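Local coordinates for protein glucanase (Clostridium thermocellum, PDB 5GXX) that probably hydrolyses beta-1,4-glucosidic bonds within cellulose chains, as a family 9 endoglucanase of the Clostridium thermocellum cellulosome, at residues 24-29 with 35-40; 13-18 with 89-94; 41-46 with 134-139; 20-23 with 29-32. The protein carries 1 engineered substitution. All coordinates share one frame; numbering follows the deposited sequence.

Contact 1. Residues 24-29 with 35-40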
# COMPACT_ATOMS: atom_id res chain seq x y z
N GLY A 24 27.61 16.30 16.89
CA GLY A 24 27.54 17.76 16.82
C GLY A 24 27.51 18.46 18.16
O GLY A 24 26.99 17.94 19.16
N PRO A 25 28.01 19.71 18.20
CA PRO A 25 28.60 20.40 17.07
C PRO A 25 30.07 19.99 16.85
O PRO A 25 30.82 19.81 17.81
CB PRO A 25 28.47 21.87 17.45
CG PRO A 25 28.60 21.85 18.95
CD PRO A 25 27.90 20.57 19.39
N LEU A 26 30.46 19.85 15.59
CA LEU A 26 31.83 19.46 15.28
C LEU A 26 32.77 20.62 15.62
O LEU A 26 32.41 21.79 15.44
CB LEU A 26 31.99 19.07 13.80
CG LEU A 26 31.19 17.88 13.28
CD1 LEU A 26 31.57 17.53 11.86
CD2 LEU A 26 31.31 16.64 14.14
N PRO A 27 34.00 20.31 16.07
CA PRO A 27 34.97 21.37 16.30
C PRO A 27 35.48 21.89 14.97
O PRO A 27 35.39 21.19 13.95
CB PRO A 27 36.10 20.65 17.06
CG PRO A 27 36.03 19.24 16.61
CD PRO A 27 34.58 18.97 16.25
N GLU A 28 36.00 23.12 14.98
CA GLU A 28 36.47 23.78 13.77
C GLU A 28 37.51 22.93 13.06
O GLU A 28 37.64 22.97 11.84
CB GLU A 28 37.04 25.19 14.05
CG GLU A 28 38.17 25.25 15.11
CD GLU A 28 39.61 25.06 14.60
OE1 GLU A 28 39.87 25.05 13.36
OE2 GLU A 28 40.52 24.92 15.44
N TRP A 29 38.27 22.15 13.84
CA TRP A 29 39.39 21.41 13.31
C TRP A 29 39.05 20.00 12.81
O TRP A 29 39.95 19.27 12.42
CB TRP A 29 40.52 21.35 14.34
CG TRP A 29 40.07 20.94 15.74
CD1 TRP A 29 39.85 21.80 16.79
CD2 TRP A 29 39.79 19.62 16.24
NE1 TRP A 29 39.48 21.09 17.90
CE2 TRP A 29 39.42 19.76 17.60
CE3 TRP A 29 39.82 18.34 15.68
CZ2 TRP A 29 39.08 18.66 18.40
CZ3 TRP A 29 39.50 17.23 16.49
CH2 TRP A 29 39.13 17.41 17.82
N ARG A 35 31.56 14.52 7.27
CA ARG A 35 30.85 14.69 8.53
C ARG A 35 30.49 16.15 8.74
O ARG A 35 31.33 17.03 8.55
CB ARG A 35 31.66 14.19 9.73
CG ARG A 35 31.82 12.66 9.89
CD ARG A 35 30.50 11.89 10.01
NE ARG A 35 29.53 12.68 10.76
CZ ARG A 35 29.63 12.92 12.06
NH1 ARG A 35 30.55 12.31 12.81
NH2 ARG A 35 28.77 13.75 12.65
N GLY A 36 29.25 16.41 9.13
CA GLY A 36 28.81 17.73 9.55
C GLY A 36 28.20 17.63 10.94
O GLY A 36 28.13 16.53 11.49
N ASP A 37 27.71 18.75 11.48
CA ASP A 37 26.96 18.76 12.74
C ASP A 37 25.81 17.77 12.64
O ASP A 37 25.12 17.67 11.62
CB ASP A 37 26.39 20.16 13.05
CG ASP A 37 27.46 21.16 13.44
OD1 ASP A 37 28.61 20.77 13.73
OD2 ASP A 37 27.14 22.37 13.44
N ALA A 38 25.66 16.99 13.71
CA ALA A 38 24.62 15.96 13.76
C ALA A 38 24.12 15.85 15.19
O ALA A 38 24.80 16.24 16.14
CB ALA A 38 25.18 14.61 13.28
N THR A 39 22.90 15.32 15.32
CA THR A 39 22.22 15.11 16.59
C THR A 39 22.26 16.35 17.49
O THR A 39 22.49 16.26 18.69
CB THR A 39 22.60 13.77 17.27
OG1 THR A 39 23.98 13.76 17.67
CG2 THR A 39 22.42 12.61 16.28
N MET A 40 21.99 17.50 16.87
CA MET A 40 22.06 18.79 17.55
C MET A 40 20.94 18.99 18.58
O MET A 40 21.01 19.92 19.37
CB MET A 40 22.08 19.95 16.54
CG MET A 40 23.40 20.05 15.77
SD MET A 40 24.88 20.29 16.77
CE MET A 40 24.63 21.97 17.33
O HOH W 1 25.21 15.90 19.43
O HOH W 2 30.60 22.70 13.65
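The backbone of L26 meets the side chain of D37 in a nearly straight hydrogen bond, L26 N to D37 OD1 at 2.8 Å and 164°, almost end-on to the C-O bond. A water donates to that same OD1 and to L26 O, so aspartate serves the N-H directly and the carbonyl through solvent. A second, more bent bond joins G24 N to A38 O at 2.9 Å (132°). G24 CA lies 4.2 Å from D37 CA; glycine suits the place because a CB would run into A38 O and M40 SD. The peptide bond into P25 is cis.

Van der Waals packing makes up much of the remainder. M40, its chain bent at chi2 and chi3, brings SD to 3.5 Å from P25 N and CE to 3.8 Å from P25 CB. L26 CD1 rests 3.4 Å from R35 O, and L26 crosses the R35 side chain at about a right angle. The R35 guanidinium is held mainly by E126 and the carbonyls of C20 and Q22, with a weak bond from NH2 to G36 O.

Both segments belong to the loop between helix 7-20 and strand 56-57, where P27 and W29 lean on helix 85-101.

Contact 2. Residues 13-18 with 89-94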
# COMPACT_ATOMS: atom_id res chain seq x y z
N LYS A 13 46.13 7.58 11.35
CA LYS A 13 44.81 7.15 10.91
C LYS A 13 43.93 6.72 12.08
O LYS A 13 42.75 7.07 12.12
CB LYS A 13 44.92 6.07 9.82
CG LYS A 13 45.45 6.70 8.54
CD LYS A 13 45.77 5.68 7.45
CE LYS A 13 46.16 6.45 6.19
NZ LYS A 13 46.46 5.53 5.06
N ALA A 14 44.52 6.00 13.02
CA ALA A 14 43.80 5.49 14.19
C ALA A 14 43.21 6.61 15.05
O ALA A 14 42.14 6.43 15.62
CB ALA A 14 44.66 4.51 15.00
N ILE A 15 43.88 7.76 15.06
CA ILE A 15 43.37 8.94 15.75
C ILE A 15 42.23 9.62 14.99
O ILE A 15 41.22 10.02 15.59
CB ILE A 15 44.51 9.95 16.01
CG1 ILE A 15 45.55 9.32 16.93
CG2 ILE A 15 43.96 11.25 16.64
CD1 ILE A 15 46.89 10.07 16.89
N TYR A 16 42.44 9.75 13.68
CA TYR A 16 41.47 10.36 12.76
C TYR A 16 40.14 9.64 12.86
O TYR A 16 39.09 10.28 12.72
CB TYR A 16 42.03 10.32 11.33
CG TYR A 16 41.08 10.75 10.23
CD1 TYR A 16 40.25 9.82 9.58
CD2 TYR A 16 41.03 12.08 9.81
CE1 TYR A 16 39.42 10.20 8.54
CE2 TYR A 16 40.22 12.48 8.73
CZ TYR A 16 39.42 11.53 8.12
OH TYR A 16 38.59 11.87 7.09
N PHE A 17 40.16 8.33 13.08
CA PHE A 17 38.91 7.60 13.34
C PHE A 17 37.99 8.33 14.32
O PHE A 17 36.79 8.45 14.05
CB PHE A 17 39.21 6.16 13.80
CG PHE A 17 38.00 5.44 14.33
CD1 PHE A 17 37.02 4.93 13.49
CD2 PHE A 17 37.85 5.27 15.69
CE1 PHE A 17 35.90 4.26 13.98
CE2 PHE A 17 36.75 4.55 16.22
CZ PHE A 17 35.76 4.07 15.36
N TYR A 18 38.54 8.82 15.43
CA TYR A 18 37.68 9.49 16.42
C TYR A 18 36.99 10.73 15.86
O TYR A 18 35.87 11.05 16.27
CB TYR A 18 38.44 9.78 17.71
CG TYR A 18 38.77 8.51 18.44
CD1 TYR A 18 37.83 7.89 19.25
CD2 TYR A 18 40.01 7.87 18.26
CE1 TYR A 18 38.10 6.68 19.87
CE2 TYR A 18 40.30 6.67 18.89
CZ TYR A 18 39.34 6.09 19.69
OH TYR A 18 39.61 4.91 20.36
N GLU A 89 45.67 14.89 21.52
CA GLU A 89 45.23 15.72 22.62
C GLU A 89 43.85 16.35 22.43
O GLU A 89 42.99 16.24 23.31
CB GLU A 89 46.26 16.81 22.92
CG GLU A 89 47.43 16.27 23.73
CD GLU A 89 48.56 17.26 23.87
OE1 GLU A 89 48.51 18.34 23.24
OE2 GLU A 89 49.52 16.93 24.59
N ARG A 90 43.64 17.00 21.30
CA ARG A 90 42.36 17.67 21.06
C ARG A 90 41.22 16.68 20.80
O ARG A 90 40.08 16.94 21.17
CB ARG A 90 42.45 18.74 19.98
CG ARG A 90 42.73 18.25 18.56
CD ARG A 90 43.11 19.46 17.71
NE ARG A 90 43.25 19.10 16.30
CZ ARG A 90 43.60 19.93 15.32
NH1 ARG A 90 43.88 21.20 15.57
NH2 ARG A 90 43.65 19.47 14.07
N ASN A 91 41.53 15.53 20.21
CA ASN A 91 40.50 14.49 20.12
C ASN A 91 40.07 13.99 21.49
O ASN A 91 38.88 13.78 21.73
CB ASN A 91 40.96 13.35 19.21
CG ASN A 91 40.59 13.61 17.78
OD1 ASN A 91 39.42 13.52 17.41
ND2 ASN A 91 41.56 14.03 16.97
N LEU A 92 41.03 13.82 22.39
CA LEU A 92 40.71 13.44 23.76
C LEU A 92 39.85 14.53 24.41
O LEU A 92 38.83 14.21 25.03
CB LEU A 92 41.98 13.15 24.57
CG LEU A 92 41.78 12.96 26.07
CD1 LEU A 92 40.80 11.82 26.39
CD2 LEU A 92 43.11 12.71 26.74
N ALA A 93 40.23 15.80 24.23
CA ALA A 93 39.54 16.89 24.93
C ALA A 93 38.07 16.93 24.55
O ALA A 93 37.22 17.26 25.36
CB ALA A 93 40.20 18.24 24.66
N PHE A 94 37.80 16.63 23.28
CA PHE A 94 36.43 16.65 22.77
C PHE A 94 35.55 15.69 23.56
O PHE A 94 34.42 16.02 23.92
CB PHE A 94 36.45 16.32 21.27
CG PHE A 94 35.13 16.51 20.59
CD1 PHE A 94 34.80 17.75 20.06
CD2 PHE A 94 34.24 15.45 20.47
CE1 PHE A 94 33.57 17.96 19.45
CE2 PHE A 94 33.01 15.67 19.85
CZ PHE A 94 32.68 16.91 19.34
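N91 lays its side-chain amide across the gap to helix 7-20, with ND2 3.7 Å from the methyl CG2 of I15 and OD1 3.9 Å from CB of Y18. The two ends of one small amide thus touch aliphatic carbons a turn apart on the facing helix. I15 can offer that methyl because CG2 stands anti to its backbone N, with CG1 beside that nitrogen (chi1 -63°); beta-branching gives it a second arm, close to the backbone, to present to N91. Y18 behaves differently: its side chain starts out toward 89-94, but the ring then turns away, leaving CB to make the contact.

The backbones come close, 6.8 Å between Y18 CA and N91 CA, and a short, flat asparagine fits such a spacing. Helices 7-20 and 85-101 both belong to the catalytic domain, whose expected architecture in family 9 is an (alpha/alpha)6 barrel, and here they meet in a buried contact. The amide nitrogen of N91 finds its acceptors outside the two segments: ND2 bonds to H87 O, one turn back on its own helix, and to E19 OE2 on helix 7-20. I15 also packs on H87 and L88, widening the meeting of the two helices.

Turned away from N91, the Y18 ring packs on helix 412-429, where its hydroxyl is hydrogen-bonded to C412 O and its carbons lie against N415 and A416. F17 covers one face of that ring, its CD2 standing 4.1 Å above the plane.

Contact 3. Residues 41-46 with 134-139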
# COMPACT_ATOMS: atom_id res chain seq x y z
N ASN A 41 19.93 18.13 18.55
CA ASN A 41 18.87 18.16 19.57
C ASN A 41 19.16 17.29 20.79
O ASN A 41 18.35 17.20 21.72
CB ASN A 41 17.52 17.80 18.94
CG ASN A 41 17.03 18.84 17.94
OD1 ASN A 41 17.38 20.02 18.04
ND2 ASN A 41 16.21 18.42 16.99
N ASP A 42 20.33 16.65 20.82
CA ASP A 42 20.67 15.81 21.95
C ASP A 42 20.72 16.59 23.27
O ASP A 42 21.08 17.77 23.30
CB ASP A 42 22.01 15.11 21.72
CG ASP A 42 21.91 13.95 20.76
OD1 ASP A 42 20.79 13.61 20.30
OD2 ASP A 42 22.98 13.37 20.46
N GLU A 43 20.37 15.91 24.36
CA GLU A 43 20.37 16.53 25.68
C GLU A 43 21.75 17.01 26.12
O GLU A 43 21.88 18.05 26.77
CB GLU A 43 19.79 15.56 26.71
CG GLU A 43 19.76 16.07 28.15
CD GLU A 43 18.75 17.19 28.37
OE1 GLU A 43 17.85 17.36 27.51
OE2 GLU A 43 18.85 17.92 29.38
N VAL A 44 22.77 16.23 25.78
CA VAL A 44 24.16 16.64 25.96
C VAL A 44 24.83 16.57 24.59
O VAL A 44 24.78 15.54 23.91
CB VAL A 44 24.91 15.72 26.93
CG1 VAL A 44 26.32 16.23 27.17
CG2 VAL A 44 24.16 15.61 28.25
N LEU A 45 25.47 17.67 24.22
CA LEU A 45 26.07 17.80 22.90
C LEU A 45 27.50 17.28 22.87
O LEU A 45 28.14 17.13 23.91
CB LEU A 45 26.05 19.27 22.47
CG LEU A 45 24.65 19.88 22.33
CD1 LEU A 45 24.79 21.37 22.07
CD2 LEU A 45 23.92 19.20 21.19
N GLY A 46 27.99 17.03 21.66
CA GLY A 46 29.35 16.52 21.44
C GLY A 46 29.56 15.08 21.84
O GLY A 46 28.60 14.30 21.89
N ARG A 134 15.49 11.29 19.87
CA ARG A 134 16.42 10.55 20.70
C ARG A 134 16.26 10.86 22.19
O ARG A 134 16.39 12.02 22.60
CB ARG A 134 17.85 10.88 20.27
CG ARG A 134 18.17 10.34 18.90
CD ARG A 134 19.24 11.16 18.17
NE ARG A 134 20.53 11.29 18.85
CZ ARG A 134 21.47 10.35 18.90
NH1 ARG A 134 21.24 9.15 18.36
NH2 ARG A 134 22.63 10.59 19.49
N PRO A 135 16.04 9.82 23.00
CA PRO A 135 15.95 10.05 24.43
C PRO A 135 17.31 10.24 25.11
O PRO A 135 18.36 10.04 24.49
CB PRO A 135 15.31 8.75 24.94
CG PRO A 135 15.83 7.72 24.00
CD PRO A 135 15.80 8.40 22.65
N TYR A 136 17.29 10.63 26.37
CA TYR A 136 18.49 10.57 27.20
C TYR A 136 18.18 9.82 28.48
O TYR A 136 17.01 9.56 28.80
CB TYR A 136 19.05 11.97 27.46
CG TYR A 136 18.17 12.86 28.31
CD1 TYR A 136 18.32 12.88 29.70
CD2 TYR A 136 17.22 13.70 27.74
CE1 TYR A 136 17.54 13.70 30.50
CE2 TYR A 136 16.42 14.52 28.54
CZ TYR A 136 16.60 14.51 29.92
OH TYR A 136 15.84 15.32 30.73
N PHE A 137 19.24 9.47 29.20
CA PHE A 137 19.14 8.64 30.39
C PHE A 137 20.03 9.20 31.48
O PHE A 137 21.17 9.59 31.23
CB PHE A 137 19.51 7.19 30.04
CG PHE A 137 18.67 6.63 28.93
CD1 PHE A 137 19.01 6.84 27.60
CD2 PHE A 137 17.51 5.93 29.22
CE1 PHE A 137 18.22 6.35 26.56
CE2 PHE A 137 16.71 5.43 28.20
CZ PHE A 137 17.06 5.64 26.87
N VAL A 138 19.49 9.29 32.70
CA VAL A 138 20.20 9.83 33.84
C VAL A 138 20.25 8.78 34.94
O VAL A 138 19.35 7.95 35.06
CB VAL A 138 19.54 11.13 34.34
CG1 VAL A 138 19.77 12.24 33.32
CG2 VAL A 138 18.04 10.91 34.58
N GLY A 139 21.35 8.77 35.69
CA GLY A 139 21.55 7.81 36.77
C GLY A 139 22.87 8.04 37.49
O GLY A 139 23.55 9.04 37.24
O HOH W 3 18.52 13.54 24.17
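D42 OD2 is gripped from more than one direction: R134 NH2 donates to it at 3.0 Å, T39 OG1 is hydrogen-bonded to it as well, and K56 adds a long, weak ion pair. Its partner oxygen OD1 receives R134 NE at 2.7 Å, so the arginine holds the carboxylate side-on in a bidentate salt bridge. The pair ties the loop ahead of strand 56-57 to R134, just ahead of strand 136-139, an outermost strand of the small three-stranded antiparallel sheet in the catalytic domain. Both bonds run almost straight, the carboxylate and guanidinium planes are only 23° apart, and OD1 uses its syn lone pair. Aspartate's two equivalent oxygens match the two N-H groups that arginine, bent at chi3, turns to it. The remaining nitrogen, NH1, is bonded to H54 O.

Farther along, E43 lies over one face of Y136. Its CG is 3.5 Å from the ring centroid and 12° off the normal, a CH-pi contact, and the carboxylate continues the overlap, roughly stacked on the ring. A chi1 of 178° carries the E43 chain directly away from its own nitrogen and out over the ring, with a bend at chi2. Methylenes with a polar end suit this exposed spot, where the flat tyrosine offers a broad surface. Between the salt bridge and the stack a water connects the backbones, accepting from E43 N at 3.0 Å and donating to R134 O at 3.1 Å.

Contact 4. Residues 20-23 with 29-32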
# COMPACT_ATOMS: atom_id res chain seq x y z
N CYS A 20 35.81 10.93 12.87
CA CYS A 20 34.67 10.36 12.15
C CYS A 20 33.49 10.05 13.10
O CYS A 20 32.35 9.95 12.65
CB CYS A 20 35.10 9.06 11.48
SG CYS A 20 36.34 9.29 10.21
N GLN A 21 33.79 9.92 14.39
CA GLN A 21 32.79 9.53 15.39
C GLN A 21 32.16 10.72 16.10
O GLN A 21 31.27 10.54 16.94
CB GLN A 21 33.43 8.63 16.45
CG GLN A 21 34.02 7.33 15.91
CD GLN A 21 32.97 6.44 15.29
OE1 GLN A 21 32.77 6.45 14.09
NE2 GLN A 21 32.25 5.70 16.13
N GLN A 22 32.61 11.92 15.78
CA GLN A 22 32.16 13.08 16.54
C GLN A 22 30.70 13.45 16.33
O GLN A 22 30.23 13.53 15.19
CB GLN A 22 33.05 14.30 16.28
CG GLN A 22 34.43 14.15 16.88
CD GLN A 22 35.35 15.31 16.52
OE1 GLN A 22 35.09 16.05 15.57
NE2 GLN A 22 36.46 15.42 17.26
N ALA A 23 30.00 13.65 17.44
CA ALA A 23 28.64 14.16 17.39
C ALA A 23 28.69 15.69 17.37
O ALA A 23 29.69 16.30 17.75
CB ALA A 23 27.84 13.63 18.56
N TRP A 29 38.27 22.15 13.84
CA TRP A 29 39.39 21.41 13.31
C TRP A 29 39.05 20.00 12.81
O TRP A 29 39.95 19.27 12.42
CB TRP A 29 40.52 21.35 14.34
CG TRP A 29 40.07 20.94 15.74
CD1 TRP A 29 39.85 21.80 16.79
CD2 TRP A 29 39.79 19.62 16.24
NE1 TRP A 29 39.48 21.09 17.90
CE2 TRP A 29 39.42 19.76 17.60
CE3 TRP A 29 39.82 18.34 15.68
CZ2 TRP A 29 39.08 18.66 18.40
CZ3 TRP A 29 39.50 17.23 16.49
CH2 TRP A 29 39.13 17.41 17.82
N ASN A 30 37.78 19.61 12.83
CA ASN A 30 37.40 18.30 12.30
C ASN A 30 37.83 18.17 10.84
O ASN A 30 37.52 19.04 10.02
CB ASN A 30 35.88 18.16 12.39
CG ASN A 30 35.39 16.81 11.90
OD1 ASN A 30 35.20 16.62 10.71
ND2 ASN A 30 35.17 15.88 12.82
N ARG A 31 38.49 17.06 10.49
CA ARG A 31 39.13 16.91 9.19
C ARG A 31 38.33 16.03 8.24
O ARG A 31 38.83 15.65 7.18
CB ARG A 31 40.51 16.28 9.37
CG ARG A 31 41.53 17.15 10.10
CD ARG A 31 42.78 16.35 10.40
NE ARG A 31 42.60 15.38 11.49
CZ ARG A 31 43.50 14.46 11.83
NH1 ARG A 31 44.64 14.35 11.15
NH2 ARG A 31 43.23 13.66 12.85
N VAL A 32 37.09 15.73 8.60
CA VAL A 32 36.32 14.71 7.89
C VAL A 32 35.28 15.38 6.98
O VAL A 32 34.28 15.90 7.47
CB VAL A 32 35.64 13.74 8.86
CG1 VAL A 32 35.09 12.54 8.09
CG2 VAL A 32 36.62 13.25 9.94
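An Asx turn at N30, whose side-chain carbonyl accepts the backbone N-H of V32, presents the other end of the same amide to Q22. N30 OD1 receives V32 N at 3.0 Å, from above the carbonyl plane, and N30 ND2 donates to Q22 OE1 at 2.8 Å (158°). Q22 OE1 lies close to the plane of the N30 amide, whereas ND2 stands well above the plane of the Q22 carbonyl, so the bond misses the lone-pair directions. N30 swings CG to the far side of CA from its nitrogen (chi1 -178°) and so aims its amide back across the loop; ND2 also bonds to E19 O near the end of helix 7-20.

Q22 has the reach to meet it, its chain extended beyond CG. Its NE2 lies 3.4 Å from W29 CH2, the amide plane steeply inclined, 69°, to the indole. Q22 is further packed on N91 and F94 of helix 85-101. Beside these polar groups, both branches of V32 face the sulfur of C20, CG2 at 4.0 Å and CG1 at 4.1 Å from SG, and a small thiol leaves room for them.

Because the N30 oxygen is taken by a donor and its nitrogen by two acceptors, the amide has little freedom to flip, and both its ends are satisfied while it pins the returning loop to the end of the helix.

In the fold
All four contacts lie in the family 9 catalytic region, and three involve the long loop between helix 7-20 and strand 56-57. Contacts 1 and 4 are close neighbours, their centres about 7 Å apart, and share W29; their segments alternate along the loop. Contact 2, about 9 Å from contact 4 centre to centre, joins helices 7-20 and 85-101, and both turns of the loop fall between its segments in sequence. The first segment of contact 3 comes later along the loop and its second, 134-139, after helix 85-101; its centre is about 15 Å from that of contact 1 and 22 Å from that of contact 2. The loop thus spans from helix packing to sheet edge.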